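Local coordinates for anopheles gambiae adenosine kinase (Anopheles gambiae, PDB 3LOO), which phosphorylates adenosine to AMP with ATP as phosphate donor, acting with high affinity as a kinase of the pfkB carbohydrate kinase family, at residues F216-Y221 / A242-K247; V189-A194 / K222-E227; G205-M210 / A325-S330; I259-A264 / G292-R297. One frame throughout, in Å; residues are numbered along the deposited sequence.

Contact 1. Residues F216-Y221 / A242-K247; sequences FVPQFY and AIALAK
Gln219 has its CG swung beside its own backbone N (chi1 -74°), and the chain stays extended beyond that carbon, which carries the amide out across the gap to Ala244. There NE2 passes alongside Ala244 CB at 3.9 Å and donates to a water, and the same water donates in turn to Ala244 O at 2.8 Å. The amide group of Gln219 is thus joined to a helix carbonyl through one solvent molecule, a role suited to a long polar residue at the solvent-exposed side of the contact. Deeper in, Pro218 does the apolar work. Its ring has CB 3.8 Å from Leu245 CA, lying against the helix backbone, while its CG stands 4.1 Å from Ala244 CB. Proline fits this place because it lies in the first turn of helix 216-220, where a missing N-H costs no helical bond. Small Ala244 lets the ring come close, so that Pro218 CA and Leu245 CA are 5.4 Å apart. The two short helical segments run nearly parallel, 12° between their directions and 8.4 Å at closest approach. This is consistent with the alpha/beta fold of the family: strands 207-211 and 234-238 are parallel neighbours in the central sheet, and helices 216-220 and 239-248 follow them in the chain. Leu245 meets Pro218 with CB, at 4.2 Å from Pro218 CB, and sends its branched end elsewhere, onto Ile263, Leu212 and Phe229. Just after the first helix, Tyr221 OH and Thr188 OG1 share a hydrogen bond.

Contact 2. Residues V189-A194 / K222-E227; sequences VSFESA and KNNLEE
Phe191 and Asn224 mark the closest approach of the two backbones, with their CA atoms 7.3 Å apart. Helix 187-203 is kinked near here: regular helical bonding is interrupted at Glu192 and Ser193, Ser193 N making a weak bond to Ser190 O, whereas segment 222-227 is regular helix. Beside the kink, Ser190 OG and Ser193 OG share a hydrogen bond of 2.8 Å. Across the gap, Phe191 places CG anti to its backbone N (chi1 171°), which sends the ring out over the second helix. Asn224 answers with a flat stack: its amide plane lies only 5° from the ring plane. CB of Asn224 sits 3.6 Å from the centroid of the Phe191 ring in a CH-pi contact, and OD1 of Asn224 lies over the same face, 3.4 Å from Phe191 CD2. The main chain joins in as well, with Asn224 O 3.2 Å from Phe191 CZ. One turn further on, the extended chain of Glu227 brings OE1 to the ring's edge, near its plane and 3.6 Å from Phe191 CE2. Phe187 packs edge-to-face with Phe191, and Ile228 also touches it, so that the ring bridges helices 187-203 and 222-228. An amide stacked in this way spends none of its N-H groups or lone pairs on the ring, which suits a partly exposed seam, and the carboxylate oxygen probably gains from the slightly positive hydrogens along the aromatic edge.

Contact 3. Residues G205-M210 / A325-S330; sequences GRMFMM and AQLLQS
Leu327 makes the apolar contact through one methyl, CD2, which meets the tips of two methionines end on. It is 3.5 Å from Met209 SD and 3.7 Å from Met209 CE; Met207 reaches the same methyl with its CE at 3.9 Å. Both methionines are extended as far as the sulfur and then bend at the last torsion, in opposite senses (chi3 90° in Met207, -84° in Met209), so that the pair converges on a single branch of the leucine. Flexible, unbranched methionine suits this place, since strand and helix are well separated, Met207 CA and Leu327 CA being 10.3 Å apart. Phe208, between them, turns to the other side of the sheet and packs on Val197, Ala198 and Ala201 of helix 187-203. Helix 315-328 and helix 187-203 therefore lie on opposite faces of strand 207-211, the three-layer alpha/beta/alpha arrangement of ribokinase-like enzymes. Within the sheet, backbone bonds tie the strand to its neighbours: Met207 and Met209 pair with Phe180 on one side, and Met210 pairs with Val234 on the other. Each segment also supplies the C-prime residue of a Schellman motif, Gly205 ending helix 187-203 and Ser330 ending helix 315-328. Gly205 takes positive phi (64°), a conformation easy for a residue without a side chain, just before the strand begins. Ser330 N bonds to Leu327 O at 3.0 Å.

Contact 4. Residues I259-A264 / G292-R297; sequences IGKRIA and GTDNVR
Lys261 spends its ammonium group on Asp294 twice over. NZ forms a salt bridge to OD1 of Asp294 at 3.0 Å, and the same nitrogen gives a weak hydrogen bond to the main-chain O of Asp294 at 3.4 Å. The carboxylate balances the charge, and the main-chain O adds a weaker second acceptor. Asp294 can do this because its CG stands anti to its backbone N (chi1 -179°), which turns the carboxylate back toward the helix. The apolar length of the lysine is used as well: CE packs 3.9 Å from Val296 CG2, while Val296 also rests on Leu287 and Ile289. A long residue with an oily stem and a charged tip is thus well matched to a surface site that offers both a methyl and an acid. Within the loop, Thr293 OG1 accepts a weak bond from Asn295 N at 3.5 Å, the pattern of an ST turn, and is itself weakly bonded to Glu290 O. At the helix end, Ala264 O is taken up by Arg275 NH1. Gly292, with phi of 85°, eases the chain out of strand 284-290. Residues 292-296 lie in the loop between strands 284-290 and 297-299, the antiparallel edge of the central sheet, and the lysine joins this loop to helix 256-264, which packs on strands 276-281 and 284-290 of this alpha/beta fold.

In the fold
Three contacts lie on helices and loops around the large central sheet, while contact 3 joins one of its strands to a helix. Contacts 1 and 2 share a join where helices 216-220 and 222-228 follow each other, Pro218 CA lying 3.5 Å from Leu225 CD2. Contact 2 reaches contact 3 through Leu225 CD1, 3.7 Å from Met210 CE. Contact 1 meets contact 4 where Ala246 CB is 3.6 Å from Ile259 CD1. The bound bis(adenosine)-5'-tetraphosphate is about 12 Å from the side chain of Pro218 and about 13 Å from those of Phe191 and Val296. The magnesium ion is about 11 Å from the side chain of Pro218 and about 14 Å from that of Met209.

Contact 1. Residues F216-Y221 / A242-K247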
loop_
_atom_site.group_PDB
_atom_site.type_symbol
_atom_site.label_atom_id
_atom_site.label_comp_id
_atom_site.label_asym_id
_atom_site.label_seq_id
_atom_site.Cartn_x
_atom_site.Cartn_y
_atom_site.Cartn_z
ATOM N N PHE A 216 -2.954 1.166 -12.968
ATOM C CA PHE A 216 -2.303 2.315 -13.601
ATOM C C PHE A 216 -0.849 2.423 -13.290
ATOM O O PHE A 216 -0.129 3.143 -13.974
ATOM C CB PHE A 216 -3.005 3.670 -13.318
ATOM C CG PHE A 216 -2.823 4.213 -11.925
ATOM C CD1 PHE A 216 -1.682 4.919 -11.559
ATOM C CD2 PHE A 216 -3.864 4.119 -10.998
ATOM C CE1 PHE A 216 -1.537 5.470 -10.252
ATOM C CE2 PHE A 216 -3.720 4.685 -9.686
ATOM C CZ PHE A 216 -2.567 5.352 -9.332
ATOM N N VAL A 217 -0.388 1.760 -12.228
ATOM C CA VAL A 217 1.023 1.887 -11.921
ATOM C C VAL A 217 1.964 1.293 -13.021
ATOM O O VAL A 217 2.825 1.995 -13.532
ATOM C CB VAL A 217 1.351 1.387 -10.464
ATOM C CG1 VAL A 217 2.851 1.248 -10.309
ATOM C CG2 VAL A 217 0.715 2.385 -9.417
ATOM N N PRO A 218 1.795 0.004 -13.385
ATOM C CA PRO A 218 2.623 -0.486 -14.518
ATOM C C PRO A 218 2.276 0.150 -15.888
ATOM O O PRO A 218 3.170 0.286 -16.766
ATOM C CB PRO A 218 2.324 -1.999 -14.556
ATOM C CG PRO A 218 0.996 -2.182 -13.821
ATOM C CD PRO A 218 0.962 -1.062 -12.779
ATOM N N GLN A 219 1.009 0.557 -16.052
ATOM C CA GLN A 219 0.581 1.247 -17.252
ATOM C C GLN A 219 1.215 2.616 -17.388
ATOM O O GLN A 219 1.484 3.032 -18.502
ATOM C CB GLN A 219 -0.934 1.402 -17.288
ATOM C CG GLN A 219 -1.611 0.106 -17.588
ATOM C CD GLN A 219 -3.033 0.068 -17.109
ATOM O OE1 GLN A 219 -3.590 1.105 -16.727
ATOM N NE2 GLN A 219 -3.636 -1.131 -17.104
ATOM N N PHE A 220 1.406 3.337 -16.274
ATOM C CA PHE A 220 1.922 4.723 -16.327
ATOM C C PHE A 220 3.446 4.826 -16.147
ATOM O O PHE A 220 4.083 5.781 -16.607
ATOM C CB PHE A 220 1.290 5.567 -15.210
ATOM C CG PHE A 220 -0.137 6.054 -15.478
ATOM C CD1 PHE A 220 -0.938 5.531 -16.506
ATOM C CD2 PHE A 220 -0.688 7.009 -14.635
ATOM C CE1 PHE A 220 -2.264 5.969 -16.697
ATOM C CE2 PHE A 220 -2.042 7.447 -14.806
ATOM C CZ PHE A 220 -2.824 6.925 -15.852
ATOM N N TYR A 221 4.036 3.873 -15.423
ATOM C CA TYR A 221 5.437 4.034 -14.996
ATOM C C TYR A 221 6.200 2.729 -15.247
ATOM O O TYR A 221 6.867 2.167 -14.343
ATOM C CB TYR A 221 5.508 4.428 -13.502
ATOM C CG TYR A 221 4.482 5.421 -13.053
ATOM C CD1 TYR A 221 4.512 6.763 -13.488
ATOM C CD2 TYR A 221 3.485 5.038 -12.134
ATOM C CE1 TYR A 221 3.546 7.693 -13.056
ATOM C CE2 TYR A 221 2.567 5.955 -11.672
ATOM C CZ TYR A 221 2.579 7.264 -12.149
ATOM O OH TYR A 221 1.619 8.127 -11.680
ATOM N N ALA A 242 -1.293 -7.771 -11.394
ATOM C CA ALA A 242 -0.377 -8.721 -12.006
ATOM C C ALA A 242 -0.613 -8.880 -13.548
ATOM O O ALA A 242 0.342 -8.865 -14.354
ATOM C CB ALA A 242 -0.429 -10.073 -11.270
ATOM N N ILE A 243 -1.870 -9.032 -13.935
ATOM C CA ILE A 243 -2.266 -9.049 -15.379
ATOM C C ILE A 243 -1.913 -7.733 -16.082
ATOM O O ILE A 243 -1.306 -7.737 -17.162
ATOM C CB ILE A 243 -3.763 -9.434 -15.508
ATOM C CG1 ILE A 243 -3.903 -10.889 -15.069
ATOM C CG2 ILE A 243 -4.349 -9.123 -16.948
ATOM C CD1 ILE A 243 -5.362 -11.325 -14.703
ATOM N N ALA A 244 -2.216 -6.601 -15.441
ATOM C CA ALA A 244 -1.836 -5.324 -15.983
ATOM C C ALA A 244 -0.316 -5.240 -16.213
ATOM O O ALA A 244 0.146 -4.765 -17.269
ATOM C CB ALA A 244 -2.344 -4.181 -15.050
ATOM N N LEU A 245 0.478 -5.729 -15.262
ATOM C CA LEU A 245 1.927 -5.722 -15.425
ATOM C C LEU A 245 2.386 -6.600 -16.616
ATOM O O LEU A 245 3.248 -6.200 -17.407
ATOM C CB LEU A 245 2.627 -6.176 -14.128
ATOM C CG LEU A 245 4.163 -6.229 -14.145
ATOM C CD1 LEU A 245 4.703 -6.294 -12.741
ATOM C CD2 LEU A 245 4.633 -7.504 -14.838
ATOM N N ALA A 246 1.825 -7.797 -16.683
ATOM C CA ALA A 246 2.075 -8.765 -17.748
ATOM C C ALA A 246 1.814 -8.179 -19.153
ATOM O O ALA A 246 2.623 -8.396 -20.059
ATOM C CB ALA A 246 1.233 -10.012 -17.527
ATOM N N LYS A 247 0.740 -7.412 -19.316
ATOM C CA LYS A 247 0.482 -6.684 -20.586
ATOM C C LYS A 247 1.604 -5.694 -20.900
ATOM O O LYS A 247 2.123 -5.716 -21.999
ATOM C CB LYS A 247 -0.849 -5.921 -20.582
ATOM C CG LYS A 247 -2.081 -6.743 -20.144
ATOM C CD LYS A 247 -2.689 -7.579 -21.267
ATOM C CE LYS A 247 -3.913 -8.394 -20.773
ATOM N NZ LYS A 247 -5.020 -7.475 -20.351
HETATM O O HOH W 1 -1.541 -2.987 -18.597
#

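Contact 2. Residues V189-A194 / K222-E227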
loop_
_atom_site.group_PDB
_atom_site.type_symbol
_atom_site.label_atom_id
_atom_site.label_comp_id
_atom_site.label_asym_id
_atom_site.label_seq_id
_atom_site.Cartn_x
_atom_site.Cartn_y
_atom_site.Cartn_z
ATOM N N VAL A 189 4.457 10.358 -6.870
ATOM C CA VAL A 189 4.923 11.490 -6.095
ATOM C C VAL A 189 6.449 11.616 -6.063
ATOM O O VAL A 189 6.963 12.717 -6.179
ATOM C CB VAL A 189 4.340 11.444 -4.661
ATOM C CG1 VAL A 189 4.977 12.460 -3.807
ATOM C CG2 VAL A 189 2.801 11.638 -4.723
ATOM N N SER A 190 7.160 10.509 -5.846
ATOM C CA SER A 190 8.615 10.583 -5.748
ATOM C C SER A 190 9.235 9.244 -6.003
ATOM O O SER A 190 9.706 8.570 -5.059
ATOM C CB SER A 190 9.058 11.088 -4.347
ATOM O OG SER A 190 10.413 11.541 -4.396
ATOM N N PHE A 191 9.242 8.837 -7.267
ATOM C CA PHE A 191 9.923 7.611 -7.635
ATOM C C PHE A 191 11.404 7.672 -7.226
ATOM O O PHE A 191 12.009 6.655 -6.889
ATOM C CB PHE A 191 9.808 7.303 -9.148
ATOM C CG PHE A 191 10.674 6.156 -9.579
ATOM C CD1 PHE A 191 10.366 4.851 -9.189
ATOM C CD2 PHE A 191 11.824 6.376 -10.349
ATOM C CE1 PHE A 191 11.173 3.801 -9.548
ATOM C CE2 PHE A 191 12.638 5.309 -10.730
ATOM C CZ PHE A 191 12.317 4.033 -10.331
ATOM N N GLU A 192 11.977 8.863 -7.336
ATOM C CA GLU A 192 13.397 9.109 -7.082
ATOM C C GLU A 192 13.732 8.745 -5.599
ATOM O O GLU A 192 14.774 8.160 -5.314
ATOM C CB GLU A 192 13.602 10.590 -7.360
ATOM C CG GLU A 192 14.980 11.160 -7.397
ATOM C CD GLU A 192 14.957 12.623 -6.928
ATOM O OE1 GLU A 192 13.886 13.276 -6.999
ATOM O OE2 GLU A 192 16.001 13.112 -6.439
ATOM N N SER A 193 12.817 9.057 -4.677
ATOM C CA SER A 193 12.991 8.681 -3.258
ATOM C C SER A 193 12.881 7.175 -3.085
ATOM O O SER A 193 13.699 6.583 -2.386
ATOM C CB SER A 193 11.960 9.360 -2.347
ATOM O OG SER A 193 12.109 10.746 -2.307
ATOM N N ALA A 194 11.889 6.560 -3.736
ATOM C CA ALA A 194 11.660 5.108 -3.604
ATOM C C ALA A 194 12.900 4.371 -4.118
ATOM O O ALA A 194 13.356 3.409 -3.498
ATOM C CB ALA A 194 10.430 4.653 -4.396
ATOM N N LYS A 222 6.078 2.223 -16.473
ATOM C CA LYS A 222 6.628 0.908 -16.782
ATOM C C LYS A 222 8.141 0.882 -16.579
ATOM O O LYS A 222 8.682 -0.060 -15.970
ATOM C CB LYS A 222 6.301 0.493 -18.213
ATOM C CG LYS A 222 6.631 -0.944 -18.476
ATOM C CD LYS A 222 7.613 -1.054 -19.605
ATOM C CE LYS A 222 8.102 -2.479 -19.751
ATOM N NZ LYS A 222 8.226 -2.848 -21.175
ATOM N N ASN A 223 8.830 1.885 -17.110
ATOM C CA ASN A 223 10.273 1.919 -16.985
ATOM C C ASN A 223 10.790 2.109 -15.533
ATOM O O ASN A 223 11.816 1.531 -15.164
ATOM C CB ASN A 223 10.897 2.914 -17.972
ATOM C CG ASN A 223 10.802 2.415 -19.433
ATOM O OD1 ASN A 223 10.758 1.214 -19.693
ATOM N ND2 ASN A 223 10.758 3.338 -20.365
ATOM N N ASN A 224 10.081 2.905 -14.737
ATOM C CA ASN A 224 10.402 3.071 -13.312
ATOM C C ASN A 224 10.366 1.729 -12.608
ATOM O O ASN A 224 11.258 1.393 -11.831
ATOM C CB ASN A 224 9.402 4.005 -12.617
ATOM C CG ASN A 224 9.612 5.469 -12.955
ATOM O OD1 ASN A 224 10.615 5.872 -13.539
ATOM N ND2 ASN A 224 8.672 6.272 -12.559
ATOM N N LEU A 225 9.318 0.979 -12.900
ATOM C CA LEU A 225 9.106 -0.333 -12.376
ATOM C C LEU A 225 10.270 -1.265 -12.732
ATOM O O LEU A 225 10.825 -1.968 -11.865
ATOM C CB LEU A 225 7.823 -0.860 -12.969
ATOM C CG LEU A 225 6.857 -1.627 -12.097
ATOM C CD1 LEU A 225 6.948 -1.197 -10.645
ATOM C CD2 LEU A 225 5.453 -1.406 -12.675
ATOM N N GLU A 226 10.648 -1.248 -14.007
ATOM C CA GLU A 226 11.794 -1.978 -14.486
ATOM C C GLU A 226 13.071 -1.563 -13.757
ATOM O O GLU A 226 13.863 -2.431 -13.401
ATOM C CB GLU A 226 11.993 -1.729 -15.988
ATOM C CG GLU A 226 11.004 -2.452 -16.873
ATOM C CD GLU A 226 11.540 -2.622 -18.297
ATOM O OE1 GLU A 226 11.952 -1.608 -18.908
ATOM O OE2 GLU A 226 11.612 -3.775 -18.759
ATOM N N GLU A 227 13.296 -0.254 -13.602
ATOM C CA GLU A 227 14.501 0.231 -12.977
ATOM C C GLU A 227 14.596 -0.156 -11.453
ATOM O O GLU A 227 15.692 -0.417 -10.932
ATOM C CB GLU A 227 14.636 1.757 -13.156
ATOM C CG GLU A 227 16.027 2.278 -12.690
ATOM C CD GLU A 227 16.238 3.780 -12.834
ATOM O OE1 GLU A 227 15.285 4.547 -13.041
ATOM O OE2 GLU A 227 17.390 4.218 -12.731
#

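Contact 3. Residues G205-M210 / A325-S330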
loop_
_atom_site.group_PDB
_atom_site.type_symbol
_atom_site.label_atom_id
_atom_site.label_comp_id
_atom_site.label_asym_id
_atom_site.label_seq_id
_atom_site.Cartn_x
_atom_site.Cartn_y
_atom_site.Cartn_z
ATOM N N GLY A 205 22.186 -5.018 2.292
ATOM C CA GLY A 205 21.483 -6.271 2.521
ATOM C C GLY A 205 20.135 -6.202 3.239
ATOM O O GLY A 205 19.668 -7.210 3.741
ATOM N N ARG A 206 19.486 -5.038 3.291
ATOM C CA ARG A 206 18.164 -4.962 3.943
ATOM C C ARG A 206 16.983 -5.228 2.976
ATOM O O ARG A 206 17.130 -5.118 1.762
ATOM C CB ARG A 206 18.026 -3.631 4.691
ATOM C CG ARG A 206 19.075 -3.482 5.862
ATOM C CD ARG A 206 19.075 -2.103 6.467
ATOM N NE ARG A 206 19.645 -1.094 5.597
ATOM C CZ ARG A 206 19.562 0.218 5.787
ATOM N NH1 ARG A 206 18.894 0.734 6.836
ATOM N NH2 ARG A 206 20.158 1.023 4.913
ATOM N N MET A 207 15.830 -5.604 3.513
ATOM C CA MET A 207 14.675 -5.901 2.669
ATOM C C MET A 207 13.973 -4.648 2.149
ATOM O O MET A 207 13.693 -3.711 2.905
ATOM C CB MET A 207 13.690 -6.809 3.391
ATOM C CG MET A 207 14.102 -8.283 3.360
ATOM S SD MET A 207 12.936 -9.260 4.316
ATOM C CE MET A 207 11.766 -9.649 3.020
ATOM N N PHE A 208 13.744 -4.628 0.841
ATOM C CA PHE A 208 12.946 -3.561 0.182
ATOM C C PHE A 208 11.748 -4.281 -0.454
ATOM O O PHE A 208 11.885 -5.308 -1.147
ATOM C CB PHE A 208 13.755 -2.717 -0.806
ATOM C CG PHE A 208 12.948 -1.609 -1.446
ATOM C CD1 PHE A 208 12.869 -0.373 -0.851
ATOM C CD2 PHE A 208 12.197 -1.853 -2.619
ATOM C CE1 PHE A 208 12.099 0.638 -1.402
ATOM C CE2 PHE A 208 11.390 -0.854 -3.182
ATOM C CZ PHE A 208 11.347 0.403 -2.555
ATOM N N MET A 209 10.572 -3.773 -0.138
ATOM C CA MET A 209 9.337 -4.412 -0.511
ATOM C C MET A 209 8.438 -3.331 -1.126
ATOM O O MET A 209 8.522 -2.142 -0.773
ATOM C CB MET A 209 8.684 -5.061 0.722
ATOM C CG MET A 209 9.630 -6.079 1.447
ATOM S SD MET A 209 8.982 -6.640 3.010
ATOM C CE MET A 209 9.528 -5.285 4.055
ATOM N N MET A 210 7.575 -3.744 -2.040
ATOM C CA MET A 210 6.667 -2.779 -2.666
ATOM C C MET A 210 5.392 -3.450 -3.127
ATOM O O MET A 210 5.278 -4.666 -3.145
ATOM C CB MET A 210 7.347 -2.000 -3.806
ATOM C CG MET A 210 7.844 -2.840 -4.992
ATOM S SD MET A 210 8.040 -1.880 -6.540
ATOM C CE MET A 210 6.306 -1.733 -7.036
ATOM N N ALA A 325 3.845 -7.513 10.111
ATOM C CA ALA A 325 3.894 -7.750 11.564
ATOM C C ALA A 325 4.657 -9.055 11.904
ATOM O O ALA A 325 5.371 -9.141 12.928
ATOM C CB ALA A 325 2.494 -7.778 12.133
ATOM N N GLN A 326 4.480 -10.087 11.078
ATOM C CA GLN A 326 5.159 -11.354 11.325
ATOM C C GLN A 326 6.581 -11.338 10.822
ATOM O O GLN A 326 7.444 -11.983 11.414
ATOM C CB GLN A 326 4.390 -12.542 10.747
ATOM C CG GLN A 326 3.015 -12.700 11.384
ATOM C CD GLN A 326 3.049 -12.658 12.921
ATOM O OE1 GLN A 326 3.986 -13.144 13.553
ATOM N NE2 GLN A 326 2.017 -12.082 13.520
ATOM N N LEU A 327 6.822 -10.589 9.740
ATOM C CA LEU A 327 8.139 -10.512 9.130
ATOM C C LEU A 327 9.115 -9.866 10.114
ATOM O O LEU A 327 10.260 -10.314 10.240
ATOM C CB LEU A 327 8.096 -9.667 7.839
ATOM C CG LEU A 327 9.385 -9.645 7.012
ATOM C CD1 LEU A 327 9.655 -11.023 6.385
ATOM C CD2 LEU A 327 9.384 -8.543 5.902
ATOM N N LEU A 328 8.648 -8.807 10.779
ATOM C CA LEU A 328 9.418 -8.091 11.792
ATOM C C LEU A 328 9.765 -8.985 12.994
ATOM O O LEU A 328 10.768 -8.767 13.636
ATOM C CB LEU A 328 8.693 -6.798 12.238
ATOM C CG LEU A 328 9.050 -5.517 11.448
ATOM C CD1 LEU A 328 8.860 -5.681 9.942
ATOM C CD2 LEU A 328 8.244 -4.313 11.944
ATOM N N GLN A 329 8.936 -9.996 13.260
ATOM C CA GLN A 329 9.163 -10.957 14.327
ATOM C C GLN A 329 9.903 -12.194 13.811
ATOM O O GLN A 329 9.832 -13.241 14.448
ATOM C CB GLN A 329 7.810 -11.353 14.931
ATOM C CG GLN A 329 7.116 -10.170 15.596
ATOM C CD GLN A 329 5.816 -10.538 16.223
ATOM O OE1 GLN A 329 4.757 -10.533 15.581
ATOM N NE2 GLN A 329 5.870 -10.847 17.497
ATOM N N SER A 330 10.577 -12.058 12.654
ATOM C CA SER A 330 11.318 -13.133 11.972
ATOM C C SER A 330 10.573 -14.445 11.756
ATOM O O SER A 330 11.198 -15.498 11.796
ATOM C CB SER A 330 12.642 -13.480 12.693
ATOM O OG SER A 330 13.342 -12.327 13.091
#

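Contact 4. Residues I259-A264 / G292-R297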
loop_
_atom_site.group_PDB
_atom_site.type_symbol
_atom_site.label_atom_id
_atom_site.label_comp_id
_atom_site.label_asym_id
_atom_site.label_seq_id
_atom_site.Cartn_x
_atom_site.Cartn_y
_atom_site.Cartn_z
ATOM N N ILE A 259 2.885 -15.559 -14.556
ATOM C CA ILE A 259 3.280 -14.156 -14.423
ATOM C C ILE A 259 4.164 -14.013 -13.174
ATOM O O ILE A 259 5.232 -13.440 -13.249
ATOM C CB ILE A 259 2.040 -13.197 -14.376
ATOM C CG1 ILE A 259 1.297 -13.181 -15.722
ATOM C CG2 ILE A 259 2.472 -11.745 -14.018
ATOM C CD1 ILE A 259 -0.164 -12.742 -15.599
ATOM N N GLY A 260 3.717 -14.569 -12.042
ATOM C CA GLY A 260 4.530 -14.549 -10.790
ATOM C C GLY A 260 5.938 -15.096 -10.948
ATOM O O GLY A 260 6.926 -14.491 -10.470
ATOM N N LYS A 261 6.051 -16.232 -11.651
ATOM C CA LYS A 261 7.354 -16.857 -11.909
ATOM C C LYS A 261 8.268 -15.959 -12.721
ATOM O O LYS A 261 9.447 -15.834 -12.396
ATOM C CB LYS A 261 7.195 -18.220 -12.606
ATOM C CG LYS A 261 6.407 -19.235 -11.785
ATOM C CD LYS A 261 5.917 -20.405 -12.668
ATOM C CE LYS A 261 5.770 -21.644 -11.830
ATOM N NZ LYS A 261 4.830 -22.626 -12.476
ATOM N N ARG A 262 7.736 -15.356 -13.790
ATOM C CA ARG A 262 8.524 -14.467 -14.633
ATOM C C ARG A 262 9.019 -13.258 -13.841
ATOM O O ARG A 262 10.184 -12.871 -13.964
ATOM C CB ARG A 262 7.718 -13.939 -15.853
ATOM C CG ARG A 262 7.274 -14.947 -16.912
ATOM C CD ARG A 262 8.304 -15.161 -18.015
ATOM N NE ARG A 262 8.362 -14.148 -19.087
ATOM C CZ ARG A 262 7.583 -14.113 -20.188
ATOM N NH1 ARG A 262 6.579 -14.979 -20.388
ATOM N NH2 ARG A 262 7.791 -13.166 -21.086
ATOM N N ILE A 263 8.132 -12.629 -13.070
ATOM C CA ILE A 263 8.569 -11.487 -12.241
ATOM C C ILE A 263 9.644 -11.928 -11.210
ATOM O O ILE A 263 10.677 -11.264 -11.054
ATOM C CB ILE A 263 7.395 -10.836 -11.492
ATOM C CG1 ILE A 263 6.328 -10.283 -12.474
ATOM C CG2 ILE A 263 7.925 -9.762 -10.501
ATOM C CD1 ILE A 263 4.927 -10.034 -11.753
ATOM N N ALA A 264 9.382 -13.046 -10.535
ATOM C CA ALA A 264 10.286 -13.566 -9.492
ATOM C C ALA A 264 11.692 -13.799 -10.075
ATOM O O ALA A 264 12.687 -13.564 -9.387
ATOM C CB ALA A 264 9.750 -14.843 -8.862
ATOM N N GLY A 292 13.543 -19.336 -8.144
ATOM C CA GLY A 292 14.323 -20.565 -8.021
ATOM C C GLY A 292 13.488 -21.807 -7.745
ATOM O O GLY A 292 14.035 -22.852 -7.372
ATOM N N THR A 293 12.164 -21.693 -7.874
ATOM C CA THR A 293 11.276 -22.859 -7.761
ATOM C C THR A 293 10.302 -22.773 -8.923
ATOM O O THR A 293 10.176 -21.729 -9.527
ATOM C CB THR A 293 10.488 -22.923 -6.429
ATOM O OG1 THR A 293 9.256 -22.193 -6.550
ATOM C CG2 THR A 293 11.318 -22.401 -5.236
ATOM N N ASP A 294 9.627 -23.859 -9.251
ATOM C CA ASP A 294 8.679 -23.829 -10.359
ATOM C C ASP A 294 7.337 -24.303 -9.835
ATOM O O ASP A 294 6.536 -24.910 -10.548
ATOM C CB ASP A 294 9.180 -24.718 -11.496
ATOM C CG ASP A 294 8.258 -24.712 -12.690
ATOM O OD1 ASP A 294 7.589 -23.696 -12.937
ATOM O OD2 ASP A 294 8.166 -25.731 -13.379
ATOM N N ASN A 295 7.099 -24.018 -8.566
ATOM C CA ASN A 295 5.970 -24.585 -7.863
ATOM C C ASN A 295 5.331 -23.504 -7.008
ATOM O O ASN A 295 5.804 -23.209 -5.920
ATOM C CB ASN A 295 6.441 -25.770 -7.008
ATOM C CG ASN A 295 5.341 -26.351 -6.146
ATOM O OD1 ASN A 295 4.173 -26.375 -6.542
ATOM N ND2 ASN A 295 5.712 -26.847 -4.960
ATOM N N VAL A 296 4.258 -22.910 -7.510
ATOM C CA VAL A 296 3.575 -21.843 -6.777
ATOM C C VAL A 296 2.735 -22.405 -5.621
ATOM O O VAL A 296 1.916 -23.312 -5.805
ATOM C CB VAL A 296 2.701 -20.987 -7.717
ATOM C CG1 VAL A 296 1.978 -19.863 -6.903
ATOM C CG2 VAL A 296 3.544 -20.401 -8.841
ATOM N N ARG A 297 2.939 -21.843 -4.434
ATOM C CA ARG A 297 2.211 -22.255 -3.240
ATOM C C ARG A 297 0.963 -21.395 -3.034
ATOM O O ARG A 297 0.966 -20.204 -3.336
ATOM C CB ARG A 297 3.144 -22.213 -2.023
ATOM C CG ARG A 297 4.333 -23.166 -2.226
ATOM C CD ARG A 297 5.404 -23.015 -1.174
ATOM N NE ARG A 297 4.894 -23.361 0.151
ATOM C CZ ARG A 297 5.506 -23.043 1.287
ATOM N NH1 ARG A 297 6.648 -22.360 1.266
ATOM N NH2 ARG A 297 4.966 -23.394 2.446
#